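Coiled-coil and C2 domain-containing protein 1-like (PDB 6EI6) binds phosphatidylinositol monophosphates and regulates ESCRT-III in endosomal protein sorting, probably by keeping the core subunit shrub from polymerising inappropriately. Local coordinates at residues V175-Q178 against Q183-R186. Sequence-based numbering, arbitrary orientation.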
ATOM      1  N   VAL A 175     -14.630  -7.184   2.409  1.00 47.21           N
ATOM      2  CA  VAL A 175     -14.598  -8.630   2.266  1.00 56.36           C
ATOM      3  C   VAL A 175     -13.837  -9.213   3.456  1.00 59.87           C
ATOM      4  O   VAL A 175     -13.096  -8.513   4.155  1.00 58.92           O
ATOM      5  CB  VAL A 175     -13.974  -9.059   0.911  1.00 54.31           C
ATOM      6  CG1 VAL A 175     -12.456  -9.005   0.962  1.00 54.74           C
ATOM      7  CG2 VAL A 175     -14.448 -10.438   0.531  1.00 59.99           C
ATOM      8  N   ASP A 176     -14.064 -10.506   3.706  1.00 59.06           N
ATOM      9  CA  ASP A 176     -13.410 -11.230   4.793  1.00 60.03           C
ATOM     10  C   ASP A 176     -12.142 -11.913   4.296  1.00 63.20           C
ATOM     11  O   ASP A 176     -12.154 -12.609   3.276  1.00 63.31           O
ATOM     12  CB  ASP A 176     -14.343 -12.282   5.393  1.00 59.34           C
ATOM     13  CG  ASP A 176     -15.146 -11.750   6.560  1.00 71.65           C
ATOM     14  OD1 ASP A 176     -14.624 -10.878   7.310  1.00 67.45           O
ATOM     15  OD2 ASP A 176     -16.314 -12.191   6.709  1.00 76.64           O
ATOM     16  N   ILE A 177     -11.059 -11.727   5.036  1.00 64.66           N
ATOM     17  CA  ILE A 177      -9.814 -12.437   4.792  1.00 68.97           C
ATOM     18  C   ILE A 177      -9.494 -13.249   6.038  1.00 67.11           C
ATOM     19  O   ILE A 177     -10.016 -12.988   7.125  1.00 65.50           O
ATOM     20  CB  ILE A 177      -8.661 -11.472   4.453  1.00 65.03           C
ATOM     21  CG1 ILE A 177      -8.407 -10.541   5.644  1.00 61.61           C
ATOM     22  CG2 ILE A 177      -8.978 -10.686   3.183  1.00 59.33           C
ATOM     23  CD1 ILE A 177      -7.657  -9.268   5.303  1.00 63.12           C
ATOM     24  N   GLN A 178      -8.631 -14.251   5.868  1.00 67.28           N
ATOM     25  CA  GLN A 178      -8.050 -14.988   6.989  1.00 68.26           C
ATOM     26  C   GLN A 178      -6.541 -14.776   6.981  1.00 66.44           C
ATOM     27  O   GLN A 178      -5.813 -15.486   6.278  1.00 69.94           O
ATOM     28  CB  GLN A 178      -8.379 -16.470   6.923  1.00 72.84           C
ATOM     29  CG  GLN A 178      -9.844 -16.786   7.044  1.00 77.46           C
ATOM     30  CD  GLN A 178     -10.412 -17.260   5.731  1.00 79.04           C
ATOM     31  OE1 GLN A 178     -10.003 -18.301   5.198  1.00 75.38           O
ATOM     32  NE2 GLN A 178     -11.356 -16.494   5.189  1.00 78.19           N
ATOM     33  N   GLN A 183      -2.366 -19.459   2.382  1.00 75.99           N
ATOM     34  CA  GLN A 183      -2.718 -19.167   1.001  1.00 74.53           C
ATOM     35  C   GLN A 183      -3.416 -17.819   0.848  1.00 75.77           C
ATOM     36  O   GLN A 183      -3.413 -17.256  -0.254  1.00 75.07           O
ATOM     37  CB  GLN A 183      -3.588 -20.285   0.422  1.00 75.68           C
ATOM     38  CG  GLN A 183      -5.085 -20.034   0.473  1.00 81.39           C
ATOM     39  CD  GLN A 183      -5.841 -20.880  -0.555  1.00 86.21           C
ATOM     40  OE1 GLN A 183      -5.248 -21.411  -1.501  1.00 85.41           O
ATOM     41  NE2 GLN A 183      -7.147 -21.024  -0.359  1.00 80.34           N
ATOM     42  N   PHE A 184      -4.003 -17.276   1.915  1.00 73.62           N
ATOM     43  CA  PHE A 184      -4.394 -15.872   1.866  1.00 67.28           C
ATOM     44  C   PHE A 184      -3.167 -14.977   1.868  1.00 65.61           C
ATOM     45  O   PHE A 184      -3.161 -13.907   1.243  1.00 59.42           O
ATOM     46  CB  PHE A 184      -5.276 -15.518   3.050  1.00 66.90           C
ATOM     47  CG  PHE A 184      -6.715 -15.360   2.705  1.00 69.23           C
ATOM     48  CD1 PHE A 184      -7.133 -14.363   1.837  1.00 68.31           C
ATOM     49  CD2 PHE A 184      -7.662 -16.206   3.267  1.00 76.74           C
ATOM     50  CE1 PHE A 184      -8.480 -14.213   1.522  1.00 72.37           C
ATOM     51  CE2 PHE A 184      -9.002 -16.065   2.972  1.00 77.84           C
ATOM     52  CZ  PHE A 184      -9.419 -15.073   2.093  1.00 76.86           C
ATOM     53  N   GLN A 185      -2.137 -15.377   2.619  1.00 66.57           N
ATOM     54  CA  GLN A 185      -0.871 -14.660   2.571  1.00 64.38           C
ATOM     55  C   GLN A 185      -0.247 -14.753   1.180  1.00 61.26           C
ATOM     56  O   GLN A 185       0.356 -13.785   0.703  1.00 54.46           O
ATOM     57  CB  GLN A 185       0.061 -15.197   3.659  1.00 66.12           C
ATOM     58  CG  GLN A 185      -0.553 -15.115   5.071  1.00 70.60           C
ATOM     59  CD  GLN A 185      -0.179 -16.297   5.979  1.00 72.30           C
ATOM     60  OE1 GLN A 185       0.873 -16.917   5.820  1.00 74.87           O
ATOM     61  NE2 GLN A 185      -1.051 -16.605   6.934  1.00 66.70           N
ATOM     62  N   ARG A 186      -0.390 -15.909   0.514  1.00 64.38           N
ATOM     63  CA  ARG A 186      -0.084 -16.040  -0.913  1.00 63.84           C
ATOM     64  C   ARG A 186      -0.705 -14.909  -1.718  1.00 59.40           C
ATOM     65  O   ARG A 186      -0.039 -14.223  -2.508  1.00 58.31           O
ATOM     66  CB  ARG A 186      -0.620 -17.382  -1.432  1.00 71.09           C
ATOM     67  CG  ARG A 186       0.050 -17.864  -2.762  1.00 76.91           C
ATOM     68  CD  ARG A 186      -0.885 -18.247  -3.967  1.00 81.57           C
ATOM     69  NE  ARG A 186      -0.042 -18.222  -5.164  1.00 79.79           N
ATOM     70  CZ  ARG A 186      -0.295 -18.748  -6.364  1.00 79.78           C
ATOM     71  NH1 ARG A 186      -1.406 -19.429  -6.618  1.00 75.18           N
ATOM     72  NH2 ARG A 186       0.617 -18.593  -7.322  1.00 73.24           N
TER
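Phe184 lays one face of its ring against the backbone of Ile177 and Gln178. The phenyl comes from the helix 182-190. Its partners lie where the chain leaves the edge strand 171-176 of the C2 domain. Ile177 CA sits 4.1 Å from the centroid of the Phe184 ring, 22° off the ring normal, in a CH-pi contact. Gln178 N lies over the same face, 3.3 Å above the ring plane and nearer the rim. Ile177 adds one methyl: its CG2 touches Phe184 CE1 at 3.9 Å. This CG2 lies anti to the carbonyl carbon, beside the backbone N, while CG1 leads away from the helix. Gln178 meets another part of the ring. Its chain is bent at chi2 (109°), and this brings the amide to the Phe184 CE2 corner. There the ring edge points into the flat face of the amide, with CD, OE1 and NE2 of Gln178 each 3.3 Å from Phe184 CE2. The amide and ring planes stand 83° apart, so the ring approaches the amide edge-on. Ser118, which leads into the neighbouring strand 119-128, pairs with the backbone of Ile177 and bonds through OG to Asp176 OD1. Leu149, from a loop, also touches Phe184. Gln185 NE2 donates to Arg179 O and holds the start of the helix to the connecting turn. An alanine in place of Phe184 would probably open a gap under Ile177 CA and leave the Gln178 amide without the ring edge it rests on. Phe184 is buried and joins the short helix to the end of the edge strand. The contact rests on a CH-pi approach, one methyl and an amide against a ring edge, with no hydrogen bond between the two segments. Dispersion probably dominates, and any electrostatic share from the amide is likely to be small.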